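Local coordinates for protein chitinase (Paenibacillus sp. FPU-7, PDB 5GZT) that probably hydrolyses internal beta-1,4 linkages between N-acetylglucosamine units of chitin and chitodextrins, using two family 18 glycosidase domains behind an N-terminal parallel beta-solenoid, at residues R22-G27 and E43-T48; V2-S7 and A29-V34; G71-V76 and G91-L96; V12-K17 and G38-E43; L86-G91 and I107-G112. One frame throughout, in Å; residues are numbered along the deposited sequence. Where two conformers were deposited one is given.

In the fold
All five contacts lie in the N-terminal region, 62 to 79 Å from the centre of the chain, where parallel strands repeat at intervals of roughly twenty residues and stack into a beta-solenoid. Contacts 1 and 5 join neighbours in one parallel sheet (strands 21-27 and 40-47; 85-89 and 106-109), about 17 Å apart between centres. Contact 3 joins strands 72-78 and 92-98 of another. Contact 2 sets the end of strand 2-5 against the loop before strand 34-36; contact 4 sets the end of strand 12-14 against the start of strand 40-47, in different sheets. Contacts 1, 2 and 4 interleave along the chain, followed by the interleaved contacts 3 and 5. Contacts 1 and 3 meet at one sodium ion.

Contact 1 (R22-G27 and E43-T48); sequences RIVAKG and EETDLT. With NA (sodium ion), chain C.
Both partners of the Arg22–Glu43 salt bridge place CG anti to the backbone N (chi1 -176° in Arg22, -170° in Glu43), and a bend at chi3 of the arginine then swings its guanidinium over to the carboxylate. NH1 of Arg22 reaches OE1 of Glu43 at 2.9 Å in a nearly straight bond. The acid lies at the guanidinium edge, but the two planes are almost perpendicular, 89° apart, and OE1 is met from above the carboxylate plane by one nitrogen. The remaining nitrogens of Arg22 bond to backbone of another protein chain, which ties this salt bridge to the interface.

The backbones pair in a parallel ladder. Glu43 N donates to Ile23 O at 2.9 Å, Ala25 N to Glu43 O, and Thr45 N to Ala25 O. Val24 CG1 lies 3.5 Å from Thr45 OG1 on the same face as Glu43, while on the face of Ala25 its CB packs at 4.1 Å against Leu47 CD1. At the corner around Asp46 the pairing shifts: Gly27, which adopts a positive phi there, donates from its N to Asp46 O, and Thr48 N donates to Gly27 O.

On the Ala25 face Glu44 extends to the sodium ion, with OE2 at 2.5 Å from the metal; Thr50, Phe52 and Ser72 supply backbone oxygens to complete the four protein ligands. Strand 21-27 is flanked in its parallel sheet by strand 2-5 and strand 40-47, and Ile23 and Ala25 both pack on Phe52.

Contact 2 (V2-S7 and A29-V34); sequences VHMNDS and AKVGEV
Met4 and Val31 meet where strand 2-5, the first of the parallel beta-solenoid, faces the loop leading from strand 21-27 to strand 34-36. The CB of Met4 is directed toward residues 29-34 and also packs against Val24 O of strand 21-27. CG stands beside the backbone N (chi1 -69°), and the two later torsions carry the chain on in an extended zigzag. SD is the atom that reaches across, 4.4 Å from Val31 CG2, and CE at the tip rests against Ile23 CG2; Ile9 also packs on this side chain.

The carbonyl oxygen of Met4 lies 3.2 Å from Ala29 CB. Further along, Ser7 O receives a CA-H...O contact from Ala29 CA at 3.3 Å, with an angle of 155° at the hydrogen, and Lys30 CB lies 3.5 Å from the same oxygen. Ser7 OG turns back to Asn5 O at 3.1 Å and also bonds to backbone of another protein chain.

No conventional hydrogen bond joins the two segments. Cohesion therefore comes from buried apolar contact and one CA-H...O contact, while the regular pairing of residues 2-5 is made with strand 21-27 and, across the interface, with a strand of the other chain.

Contact 3 (G71-V76 and G91-L96); sequences GSFTDV and GTIERL. With NA (sodium ion), chain C.
The guanidinium of Arg95 has Thr74 O over one face and the carboxylate of Asp75 at its edge. A bend at chi3 (-48°) brings the edge carrying NE and NH2 back to the acid. In the modelled conformer, one of two, the grip is side-on: NE and NH2 of Arg95 both donate to Asp75 OD1 at 2.7 Å, and NH2 reaches Asp75 OD2 at 3.0 Å. The planes are 64° apart; OD1 is met by NE on its syn side, whereas NH2 approaches both oxygens from above the carboxylate plane. NH1 of Arg95 adds a weak bond to Glu94 OE1, making a tentative three-residue salt-bridge network. On the opposite face of the sheet, the Phe73 ring offers its edge to Thr92 O, which lies 3.6 Å from CD1.

These side chains belong to neighbouring coils of a parallel beta-solenoid, in which equivalent positions stack in register from Gly71 with Gly91 to Val76 with Leu96. The chain turns corners at Thr74 and Glu94, and the ladder follows: Phe73 N donates to Thr92 O at 2.8 Å, Arg95 N to Thr74 O, and Val76 N to Arg95 O at 171°.

On the Phe73 face the Val76 and Ile93 side chains cross at about a right angle, with their CG2 atoms 3.6 Å apart, and Val76 CG1 rests 3.8 Å from Leu96 CD1. Ser72 O binds the sodium ion, joined by Glu44, Thr50 and Phe52.

Contact 4 (V12-K17 and G38-E43); sequences VYVDKK and GSVKLE. With FMT (formic acid), chain K.
Val14 and Val40 touch inside the parallel beta-solenoid, where the end of strand 12-14 faces the start of strand 40-47 and Ile23 packs on both. Val14 turns CG1 anti to its backbone N (chi1 176°), which brings this methyl 3.9 Å from Val40 CB; the two side chains lie at a slant to one another. Val40 has the less usual rotamer, with CG1 between the backbone N and the carbonyl carbon (chi1 73°) and CG2 anti to the backbone N, 4.0 Å from Val14 CG1.

Lys16 lies alongside the 38-43 backbone with its aliphatic stem: CB comes to 3.4 Å from Ser39 O. Its chain then bends at chi2 and chi4, bringing NZ to Lys17 O and to Thr19 O. The CB of Asp15 points away from residues 38-43, and its OD1 bonds a polar side chain of another protein chain, whose strand also extends the ladder of residues 12-14.

Gly38 CA lies 3.4 Å from Lys16 O in a CA-H...O contact. Farther along, the long chain of Lys41 places NZ 2.6 Å from O1 of a formic acid molecule, probably from the crystallisation liquor. The one backbone hydrogen bond across the pair runs from Ser39 N to Lys16 O, 3.2 Å long.

Contact 5 (L86-G91 and I107-G112); sequences LNVNSG and IVLASG. With FMT (formic acid), chain K.
Val108 N donates to Leu86 O at 2.8 Å in a nearly straight bond, and Val88 N donates in turn to Val108 O at the same length and 176°. Ala110 N closes the series on Val88 O at 2.9 Å. The axes of strands 86-89 and 107-109 differ by only 8°, so these neighbouring coils of the parallel beta-solenoid run truly parallel, with Leu86 beside Ile107, Asn87 beside Val108 and Val88 beside Leu109.

On the buried face apolar side chains stack on one another. Leu109 keeps CG beside its backbone N (chi1 -58°), which places CD2 alongside Val88, 3.8 Å from CG2 of the valine. Leu86 CB meets Ile107 CD1 at 4.0 Å on this same face, which Leu96 of strand 92-98 also covers. On the other face, the Asn87 side chain lies alongside Val108, pointing the same way.

Past Ala110 the backbones part, and water fills the role of the ladder. One water accepts from Gly112 N and donates to Asn89 O at 2.8 Å; a second accepts from Gly91 N, and a third donates to Gly112 O, each completing its bridge with a weak bond. Asn89 ND2 also donates to a formic acid molecule, probably from the crystallisation liquor, that Lys41 and Ser70 bond too.

The chemistry thus changes from direct amide pairing over an apolar interior to water-mediated pairing at the corner, where solvent satisfies the separated backbone groups.

Contact 1 (R22-G27 and E43-T48)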
# COMPACT_ATOMS: atom_id res chain seq x y z
N ARG B 22 -10.15 -71.27 23.45
CA ARG B 22 -9.65 -70.33 22.44
C ARG B 22 -10.69 -70.22 21.31
O ARG B 22 -11.17 -71.22 20.81
CB ARG B 22 -8.27 -70.76 21.96
CG ARG B 22 -7.59 -69.82 20.98
CD ARG B 22 -6.15 -70.26 20.76
NE ARG B 22 -6.12 -71.47 19.92
CZ ARG B 22 -5.96 -71.49 18.59
NH1 ARG B 22 -5.77 -70.37 17.89
NH2 ARG B 22 -5.99 -72.65 17.96
N ILE B 23 -11.07 -68.99 20.94
CA ILE B 23 -12.00 -68.75 19.86
C ILE B 23 -11.29 -67.93 18.84
O ILE B 23 -10.79 -66.87 19.16
CB ILE B 23 -13.30 -68.02 20.33
CG1 ILE B 23 -14.00 -68.84 21.40
CG2 ILE B 23 -14.24 -67.77 19.14
CD1 ILE B 23 -15.25 -68.20 22.00
N VAL B 24 -11.27 -68.41 17.60
CA VAL B 24 -10.53 -67.77 16.57
C VAL B 24 -11.48 -67.31 15.49
O VAL B 24 -12.51 -67.93 15.27
CB VAL B 24 -9.44 -68.70 15.99
CG1 VAL B 24 -8.47 -67.89 15.15
CG2 VAL B 24 -8.70 -69.41 17.10
N ALA B 25 -11.12 -66.21 14.82
CA ALA B 25 -11.87 -65.67 13.73
C ALA B 25 -10.90 -65.51 12.55
O ALA B 25 -9.87 -64.73 12.66
CB ALA B 25 -12.46 -64.31 14.13
N LYS B 26 -11.23 -66.21 11.44
CA LYS B 26 -10.37 -66.30 10.25
C LYS B 26 -10.98 -65.76 8.95
O LYS B 26 -12.14 -66.01 8.62
CB LYS B 26 -9.88 -67.75 10.07
CG LYS B 26 -8.46 -67.86 9.52
CD LYS B 26 -8.21 -69.18 8.78
CE LYS B 26 -8.82 -69.18 7.38
NZ LYS B 26 -8.49 -70.41 6.60
N GLY B 27 -10.19 -64.99 8.22
CA GLY B 27 -10.59 -64.47 6.94
C GLY B 27 -11.74 -63.47 6.96
O GLY B 27 -11.63 -62.41 7.59
N GLU B 43 -9.04 -64.61 19.46
CA GLU B 43 -7.94 -64.44 18.53
C GLU B 43 -8.45 -64.16 17.12
O GLU B 43 -9.40 -64.78 16.66
CB GLU B 43 -7.15 -65.72 18.56
CG GLU B 43 -5.82 -65.70 17.85
CD GLU B 43 -4.83 -66.68 18.48
OE1 GLU B 43 -5.26 -67.72 19.08
OE2 GLU B 43 -3.61 -66.37 18.36
N GLU B 44 -7.81 -63.22 16.44
CA GLU B 44 -8.14 -62.92 15.09
C GLU B 44 -6.90 -63.24 14.26
O GLU B 44 -5.88 -62.53 14.37
CB GLU B 44 -8.52 -61.45 14.93
CG GLU B 44 -9.84 -61.02 15.61
CD GLU B 44 -10.25 -59.59 15.20
OE1 GLU B 44 -9.35 -58.72 14.95
OE2 GLU B 44 -11.49 -59.32 15.07
N THR B 45 -7.00 -64.28 13.42
CA THR B 45 -5.89 -64.67 12.52
C THR B 45 -6.24 -64.67 11.01
O THR B 45 -7.29 -65.22 10.60
CB THR B 45 -5.33 -66.06 12.85
OG1 THR B 45 -5.43 -66.31 14.25
CG2 THR B 45 -3.85 -66.16 12.41
N ASP B 46 -5.34 -64.05 10.22
CA ASP B 46 -5.49 -63.94 8.77
C ASP B 46 -6.91 -63.46 8.54
O ASP B 46 -7.76 -64.21 8.06
CB ASP B 46 -5.21 -65.30 8.06
CG ASP B 46 -3.71 -65.70 8.08
OD1 ASP B 46 -2.84 -64.85 7.70
OD2 ASP B 46 -3.42 -66.87 8.46
N LEU B 47 -7.16 -62.22 8.98
CA LEU B 47 -8.50 -61.65 9.05
C LEU B 47 -8.59 -60.56 8.01
O LEU B 47 -7.84 -59.57 8.05
CB LEU B 47 -8.81 -61.06 10.43
CG LEU B 47 -10.29 -60.65 10.64
CD1 LEU B 47 -11.14 -61.85 11.09
CD2 LEU B 47 -10.43 -59.48 11.63
N THR B 48 -9.51 -60.81 7.07
CA THR B 48 -9.87 -59.88 5.99
C THR B 48 -11.15 -59.09 6.31
O THR B 48 -11.24 -57.93 5.91
CB THR B 48 -10.05 -60.58 4.59
OG1 THR B 48 -10.66 -59.66 3.69
CG2 THR B 48 -10.92 -61.80 4.63
NA NA C . -12.12 -56.96 14.85

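Contact 2 (V2-S7 and A29-V34)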
# COMPACT_ATOMS: atom_id res chain seq x y z
N VAL B 2 -12.16 -73.36 18.95
CA VAL B 2 -13.24 -73.07 18.04
C VAL B 2 -12.78 -72.05 17.01
O VAL B 2 -12.36 -70.94 17.34
CB VAL B 2 -14.47 -72.54 18.81
CG1 VAL B 2 -15.64 -72.38 17.86
CG2 VAL B 2 -14.79 -73.45 20.00
N HIS B 3 -12.86 -72.46 15.75
CA HIS B 3 -12.42 -71.65 14.63
C HIS B 3 -13.69 -71.18 13.92
O HIS B 3 -14.64 -71.94 13.76
CB HIS B 3 -11.50 -72.45 13.70
CG HIS B 3 -10.30 -73.01 14.39
ND1 HIS B 3 -9.04 -72.46 14.23
CD2 HIS B 3 -10.17 -74.03 15.27
CE1 HIS B 3 -8.18 -73.14 14.97
NE2 HIS B 3 -8.84 -74.09 15.63
N MET B 4 -13.71 -69.90 13.56
CA MET B 4 -14.83 -69.25 12.94
C MET B 4 -14.22 -68.69 11.66
O MET B 4 -13.68 -67.57 11.63
CB MET B 4 -15.44 -68.16 13.86
CG MET B 4 -16.14 -68.73 15.10
SD MET B 4 -16.77 -67.48 16.27
CE MET B 4 -17.35 -68.45 17.67
N ASN B 5 -14.24 -69.55 10.64
CA ASN B 5 -13.62 -69.28 9.35
C ASN B 5 -14.66 -68.71 8.41
O ASN B 5 -15.80 -69.16 8.44
CB ASN B 5 -13.01 -70.55 8.76
CG ASN B 5 -11.73 -70.95 9.46
OD1 ASN B 5 -10.75 -71.28 8.81
ND2 ASN B 5 -11.73 -70.89 10.78
N ASP B 6 -14.26 -67.70 7.63
CA ASP B 6 -15.15 -66.83 6.81
C ASP B 6 -16.64 -66.94 7.15
O ASP B 6 -17.47 -67.00 6.26
CB ASP B 6 -14.91 -67.06 5.29
CG ASP B 6 -13.47 -67.41 4.97
OD1 ASP B 6 -13.08 -68.51 5.40
OD2 ASP B 6 -12.74 -66.62 4.30
N SER B 7 -16.96 -66.95 8.45
CA SER B 7 -18.31 -67.25 8.98
C SER B 7 -19.03 -65.96 9.34
O SER B 7 -18.49 -64.85 9.17
CB SER B 7 -18.24 -68.13 10.24
OG SER B 7 -18.42 -69.50 9.97
N ALA B 29 -14.50 -63.66 8.45
CA ALA B 29 -15.38 -63.87 9.59
C ALA B 29 -15.83 -62.54 10.22
O ALA B 29 -15.22 -61.46 9.97
CB ALA B 29 -14.72 -64.76 10.63
N LYS B 30 -16.87 -62.68 11.04
CA LYS B 30 -17.81 -61.63 11.44
C LYS B 30 -18.43 -62.08 12.77
O LYS B 30 -19.12 -63.12 12.83
CB LYS B 30 -18.91 -61.55 10.36
CG LYS B 30 -19.09 -60.24 9.61
CD LYS B 30 -19.86 -59.22 10.44
CE LYS B 30 -18.93 -58.25 11.12
NZ LYS B 30 -18.13 -57.51 10.08
N VAL B 31 -18.17 -61.36 13.86
CA VAL B 31 -18.69 -61.79 15.16
C VAL B 31 -19.39 -60.62 15.80
O VAL B 31 -18.95 -59.46 15.65
CB VAL B 31 -17.62 -62.36 16.13
CG1 VAL B 31 -18.27 -63.25 17.19
CG2 VAL B 31 -16.56 -63.15 15.37
N GLY B 32 -20.49 -60.95 16.47
CA GLY B 32 -21.27 -59.97 17.21
C GLY B 32 -20.56 -59.68 18.51
O GLY B 32 -19.33 -59.85 18.60
N GLU B 33 -21.34 -59.24 19.50
CA GLU B 33 -20.83 -58.90 20.81
C GLU B 33 -20.48 -60.20 21.53
O GLU B 33 -21.35 -61.06 21.69
CB GLU B 33 -21.89 -58.09 21.64
CG GLU B 33 -21.55 -57.87 23.13
CD GLU B 33 -22.56 -57.01 23.91
OE1 GLU B 33 -23.03 -56.04 23.31
OE2 GLU B 33 -22.85 -57.28 25.10
N VAL B 34 -19.25 -60.29 22.05
CA VAL B 34 -18.84 -61.38 22.94
C VAL B 34 -19.06 -61.04 24.43
O VAL B 34 -18.44 -60.10 24.96
CB VAL B 34 -17.34 -61.74 22.73
CG1 VAL B 34 -16.97 -63.00 23.50
CG2 VAL B 34 -16.98 -61.83 21.25

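Contact 3 (G71-V76 and G91-L96)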
# COMPACT_ATOMS: atom_id res chain seq x y z
N GLY B 71 -6.37 -59.20 18.68
CA GLY B 71 -7.20 -58.71 17.62
C GLY B 71 -7.47 -57.22 17.73
O GLY B 71 -6.89 -56.53 18.58
N SER B 72 -8.36 -56.76 16.85
CA SER B 72 -8.76 -55.33 16.72
C SER B 72 -10.16 -55.20 17.26
O SER B 72 -11.07 -55.79 16.68
CB SER B 72 -8.75 -54.86 15.28
OG SER B 72 -8.84 -53.45 15.21
N PHE B 73 -10.34 -54.49 18.40
CA PHE B 73 -11.63 -54.46 19.06
C PHE B 73 -12.16 -53.02 19.13
O PHE B 73 -11.44 -52.05 18.91
CB PHE B 73 -11.57 -55.12 20.43
CG PHE B 73 -11.09 -56.54 20.41
CD1 PHE B 73 -9.73 -56.83 20.39
CD2 PHE B 73 -11.98 -57.60 20.44
CE1 PHE B 73 -9.28 -58.14 20.41
CE2 PHE B 73 -11.54 -58.93 20.42
CZ PHE B 73 -10.18 -59.19 20.41
N THR B 74 -13.45 -52.89 19.36
CA THR B 74 -14.04 -51.54 19.44
C THR B 74 -14.08 -51.15 20.92
O THR B 74 -13.15 -50.52 21.41
CB THR B 74 -15.44 -51.52 18.74
OG1 THR B 74 -16.22 -52.63 19.20
CG2 THR B 74 -15.27 -51.63 17.26
N ASP B 75 -15.15 -51.58 21.60
CA ASP B 75 -15.42 -51.26 22.97
C ASP B 75 -15.20 -52.53 23.70
O ASP B 75 -15.81 -53.57 23.37
CB ASP B 75 -16.89 -50.81 23.22
CG ASP B 75 -17.24 -49.50 22.54
OD1 ASP B 75 -16.64 -48.47 22.84
OD2 ASP B 75 -18.17 -49.49 21.75
N VAL B 76 -14.36 -52.44 24.71
CA VAL B 76 -14.13 -53.57 25.59
C VAL B 76 -14.36 -53.04 26.98
O VAL B 76 -13.70 -52.09 27.39
CB VAL B 76 -12.70 -54.08 25.53
CG1 VAL B 76 -12.47 -55.21 26.55
CG2 VAL B 76 -12.38 -54.48 24.13
N GLY B 91 -2.72 -56.40 19.31
CA GLY B 91 -3.71 -55.72 18.50
C GLY B 91 -4.11 -54.41 19.15
O GLY B 91 -3.26 -53.74 19.75
N THR B 92 -5.39 -54.06 18.99
CA THR B 92 -5.88 -52.70 19.24
C THR B 92 -7.26 -52.75 19.91
O THR B 92 -8.00 -53.69 19.75
CB THR B 92 -6.02 -51.88 17.96
OG1 THR B 92 -6.87 -52.62 17.05
CG2 THR B 92 -4.67 -51.52 17.36
N ILE B 93 -7.54 -51.74 20.74
CA ILE B 93 -8.85 -51.57 21.40
C ILE B 93 -9.14 -50.09 21.29
O ILE B 93 -8.32 -49.24 21.68
CB ILE B 93 -8.90 -52.01 22.86
CG1 ILE B 93 -8.71 -53.52 23.04
CG2 ILE B 93 -10.26 -51.69 23.43
CD1 ILE B 93 -8.38 -53.94 24.48
N GLU B 94 -10.29 -49.75 20.74
CA GLU B 94 -10.66 -48.28 20.65
C GLU B 94 -10.94 -47.70 22.03
O GLU B 94 -10.41 -46.69 22.42
CB GLU B 94 -11.88 -48.06 19.74
CG GLU B 94 -11.56 -47.96 18.24
CD GLU B 94 -12.78 -48.24 17.31
OE1 GLU B 94 -13.96 -48.20 17.75
OE2 GLU B 94 -12.55 -48.50 16.12
N ARG B 95 -11.77 -48.36 22.78
CA ARG B 95 -12.16 -47.83 24.06
C ARG B 95 -12.23 -48.98 25.04
O ARG B 95 -13.01 -49.92 24.89
CB ARG B 95 -13.47 -47.00 23.96
CG ARG B 95 -13.36 -45.73 23.07
CD ARG B 95 -14.71 -45.13 22.56
NE ARG B 95 -15.56 -46.18 21.99
CZ ARG B 95 -15.56 -46.58 20.70
NH1 ARG B 95 -14.80 -46.04 19.78
NH2 ARG B 95 -16.32 -47.57 20.35
N LEU B 96 -11.39 -48.90 26.04
CA LEU B 96 -11.41 -49.95 27.05
C LEU B 96 -11.89 -49.25 28.28
O LEU B 96 -11.32 -48.20 28.65
CB LEU B 96 -9.99 -50.49 27.26
CG LEU B 96 -9.64 -51.47 28.37
CD1 LEU B 96 -10.58 -52.61 28.59
CD2 LEU B 96 -8.24 -52.05 28.08
NA NA C . -12.12 -56.96 14.85

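Contact 4 (V12-K17 and G38-E43)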
# COMPACT_ATOMS: atom_id res chain seq x y z
N VAL B 12 -22.34 -63.74 21.15
CA VAL B 12 -21.65 -64.93 21.65
C VAL B 12 -21.60 -64.84 23.17
O VAL B 12 -21.21 -63.81 23.69
CB VAL B 12 -20.18 -64.98 21.14
CG1 VAL B 12 -19.48 -66.26 21.60
CG2 VAL B 12 -20.10 -64.79 19.63
N TYR B 13 -21.96 -65.89 23.88
CA TYR B 13 -21.89 -65.93 25.35
C TYR B 13 -20.93 -67.05 25.77
O TYR B 13 -21.07 -68.18 25.33
CB TYR B 13 -23.29 -66.15 25.95
CG TYR B 13 -23.33 -66.18 27.47
CD1 TYR B 13 -23.40 -64.98 28.21
CD2 TYR B 13 -23.35 -67.39 28.17
CE1 TYR B 13 -23.44 -65.00 29.60
CE2 TYR B 13 -23.41 -67.42 29.56
CZ TYR B 13 -23.46 -66.23 30.28
OH TYR B 13 -23.49 -66.27 31.66
N VAL B 14 -19.98 -66.74 26.64
CA VAL B 14 -18.96 -67.68 27.01
C VAL B 14 -19.11 -67.90 28.50
O VAL B 14 -18.88 -66.99 29.27
CB VAL B 14 -17.54 -67.17 26.65
CG1 VAL B 14 -16.43 -68.12 27.13
CG2 VAL B 14 -17.43 -66.91 25.15
N ASP B 15 -19.50 -69.11 28.90
CA ASP B 15 -19.46 -69.54 30.31
C ASP B 15 -18.60 -70.78 30.49
O ASP B 15 -18.85 -71.60 31.39
CB ASP B 15 -20.87 -69.77 30.88
CG ASP B 15 -21.70 -70.78 30.07
OD1 ASP B 15 -21.27 -71.19 28.95
OD2 ASP B 15 -22.80 -71.14 30.55
N LYS B 16 -17.58 -70.89 29.65
CA LYS B 16 -16.57 -71.93 29.79
C LYS B 16 -15.97 -71.94 31.19
O LYS B 16 -15.45 -70.93 31.66
CB LYS B 16 -15.42 -71.74 28.80
CG LYS B 16 -14.27 -72.75 29.00
CD LYS B 16 -14.75 -74.17 28.66
CE LYS B 16 -13.64 -75.07 28.19
NZ LYS B 16 -12.74 -75.48 29.28
N LYS B 17 -15.95 -73.10 31.80
CA LYS B 17 -15.46 -73.25 33.15
C LYS B 17 -13.98 -73.66 33.16
O LYS B 17 -13.48 -74.28 32.21
CB LYS B 17 -16.33 -74.28 33.86
CG LYS B 17 -17.81 -74.12 33.51
CD LYS B 17 -18.70 -74.88 34.47
CE LYS B 17 -20.12 -74.35 34.42
NZ LYS B 17 -20.85 -74.85 35.61
N GLY B 38 -16.82 -66.55 31.40
CA GLY B 38 -15.82 -67.53 31.74
C GLY B 38 -14.49 -67.30 31.07
O GLY B 38 -14.25 -66.25 30.50
N SER B 39 -13.65 -68.32 31.18
CA SER B 39 -12.30 -68.30 30.69
C SER B 39 -12.29 -68.51 29.20
O SER B 39 -13.02 -69.37 28.65
CB SER B 39 -11.48 -69.33 31.42
OG SER B 39 -11.46 -68.99 32.80
N VAL B 40 -11.49 -67.68 28.54
CA VAL B 40 -11.56 -67.53 27.09
C VAL B 40 -10.30 -66.84 26.49
O VAL B 40 -9.61 -66.08 27.16
CB VAL B 40 -12.83 -66.76 26.69
CG1 VAL B 40 -12.70 -65.25 27.04
CG2 VAL B 40 -13.15 -66.93 25.21
N LYS B 41 -10.04 -67.10 25.21
CA LYS B 41 -9.06 -66.34 24.46
C LYS B 41 -9.61 -66.04 23.08
O LYS B 41 -9.85 -66.97 22.31
CB LYS B 41 -7.73 -67.09 24.43
CG LYS B 41 -6.64 -66.52 23.53
CD LYS B 41 -5.30 -67.09 23.97
CE LYS B 41 -4.20 -66.94 22.94
NZ LYS B 41 -4.17 -65.62 22.27
N LEU B 42 -9.86 -64.77 22.77
CA LEU B 42 -10.30 -64.37 21.44
C LEU B 42 -9.05 -64.10 20.69
O LEU B 42 -8.09 -63.47 21.22
CB LEU B 42 -11.20 -63.13 21.44
CG LEU B 42 -12.40 -63.19 22.39
CD1 LEU B 42 -13.40 -62.06 22.13
CD2 LEU B 42 -13.15 -64.52 22.38
N GLU B 43 -9.04 -64.61 19.46
CA GLU B 43 -7.94 -64.44 18.53
C GLU B 43 -8.45 -64.16 17.12
O GLU B 43 -9.40 -64.78 16.66
CB GLU B 43 -7.15 -65.72 18.56
CG GLU B 43 -5.82 -65.70 17.85
CD GLU B 43 -4.83 -66.68 18.48
OE1 GLU B 43 -5.26 -67.72 19.08
OE2 GLU B 43 -3.61 -66.37 18.36
C FMT K . -1.14 -64.37 21.25
O1 FMT K . -1.72 -64.84 22.24
O2 FMT K . -1.59 -63.28 20.58

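Contact 5 (L86-G91 and I107-G112)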
# COMPACT_ATOMS: atom_id res chain seq x y z
N LEU B 86 -7.87 -58.71 32.72
CA LEU B 86 -7.96 -58.72 31.26
C LEU B 86 -6.52 -58.71 30.74
O LEU B 86 -5.71 -57.77 31.05
CB LEU B 86 -8.75 -57.52 30.72
CG LEU B 86 -8.80 -57.42 29.22
CD1 LEU B 86 -9.58 -58.59 28.68
CD2 LEU B 86 -9.39 -56.15 28.67
N ASN B 87 -6.18 -59.77 29.99
CA ASN B 87 -4.91 -59.82 29.23
C ASN B 87 -5.19 -59.42 27.82
O ASN B 87 -6.04 -60.02 27.16
CB ASN B 87 -4.28 -61.24 29.24
CG ASN B 87 -3.40 -61.46 30.45
OD1 ASN B 87 -2.14 -61.30 30.44
ND2 ASN B 87 -4.06 -61.74 31.52
N VAL B 88 -4.45 -58.44 27.32
CA VAL B 88 -4.54 -58.09 25.95
C VAL B 88 -3.14 -58.38 25.40
O VAL B 88 -2.15 -57.72 25.74
CB VAL B 88 -4.93 -56.64 25.74
CG1 VAL B 88 -5.22 -56.41 24.24
CG2 VAL B 88 -6.13 -56.28 26.64
N ASN B 89 -3.09 -59.37 24.53
CA ASN B 89 -1.83 -59.94 24.04
C ASN B 89 -1.36 -59.37 22.75
O ASN B 89 -0.15 -59.42 22.47
CB ASN B 89 -2.00 -61.45 23.90
CG ASN B 89 -1.86 -62.16 25.20
OD1 ASN B 89 -1.82 -61.57 26.28
ND2 ASN B 89 -1.69 -63.46 25.09
N SER B 90 -2.30 -58.91 21.90
CA SER B 90 -1.91 -58.22 20.67
C SER B 90 -3.07 -57.42 20.09
O SER B 90 -4.22 -57.75 20.29
CB SER B 90 -1.37 -59.19 19.59
OG SER B 90 -2.41 -59.85 18.98
N GLY B 91 -2.72 -56.40 19.31
CA GLY B 91 -3.71 -55.72 18.50
C GLY B 91 -4.11 -54.41 19.15
O GLY B 91 -3.26 -53.74 19.75
N ILE B 107 -5.17 -54.89 34.30
CA ILE B 107 -5.23 -54.86 32.88
C ILE B 107 -3.76 -55.06 32.45
O ILE B 107 -2.90 -54.24 32.81
CB ILE B 107 -5.69 -53.53 32.32
CG1 ILE B 107 -7.05 -53.10 32.88
CG2 ILE B 107 -5.77 -53.64 30.82
CD1 ILE B 107 -8.27 -53.90 32.38
N VAL B 108 -3.49 -56.11 31.67
CA VAL B 108 -2.09 -56.43 31.23
C VAL B 108 -2.03 -56.18 29.74
O VAL B 108 -2.73 -56.91 28.95
CB VAL B 108 -1.69 -57.88 31.49
CG1 VAL B 108 -0.18 -58.07 31.21
CG2 VAL B 108 -2.13 -58.33 32.89
N LEU B 109 -1.25 -55.16 29.34
CA LEU B 109 -1.19 -54.80 27.95
C LEU B 109 0.17 -55.19 27.45
O LEU B 109 1.18 -54.57 27.84
CB LEU B 109 -1.37 -53.27 27.74
CG LEU B 109 -2.69 -52.65 28.28
CD1 LEU B 109 -2.75 -51.20 27.84
CD2 LEU B 109 -3.93 -53.38 27.76
N ALA B 110 0.19 -56.16 26.54
CA ALA B 110 1.44 -56.70 25.96
C ALA B 110 2.09 -55.61 25.09
O ALA B 110 1.40 -54.67 24.69
CB ALA B 110 1.18 -58.00 25.15
N SER B 111 3.39 -55.71 24.85
CA SER B 111 4.15 -54.66 24.19
C SER B 111 3.63 -54.23 22.86
O SER B 111 3.78 -53.05 22.51
CB SER B 111 5.62 -55.08 23.92
OG SER B 111 5.68 -56.13 22.99
N GLY B 112 3.09 -55.08 22.03
CA GLY B 112 2.63 -54.34 20.77
C GLY B 112 1.19 -53.69 20.79
O GLY B 112 0.70 -53.16 19.76
C FMT K . -1.14 -64.37 21.25
O1 FMT K . -1.72 -64.84 22.24
O2 FMT K . -1.59 -63.28 20.58
O HOH W 1 1.75 -57.65 21.36
O HOH W 2 -0.21 -55.70 18.47
O HOH W 3 -1.52 -52.81 17.77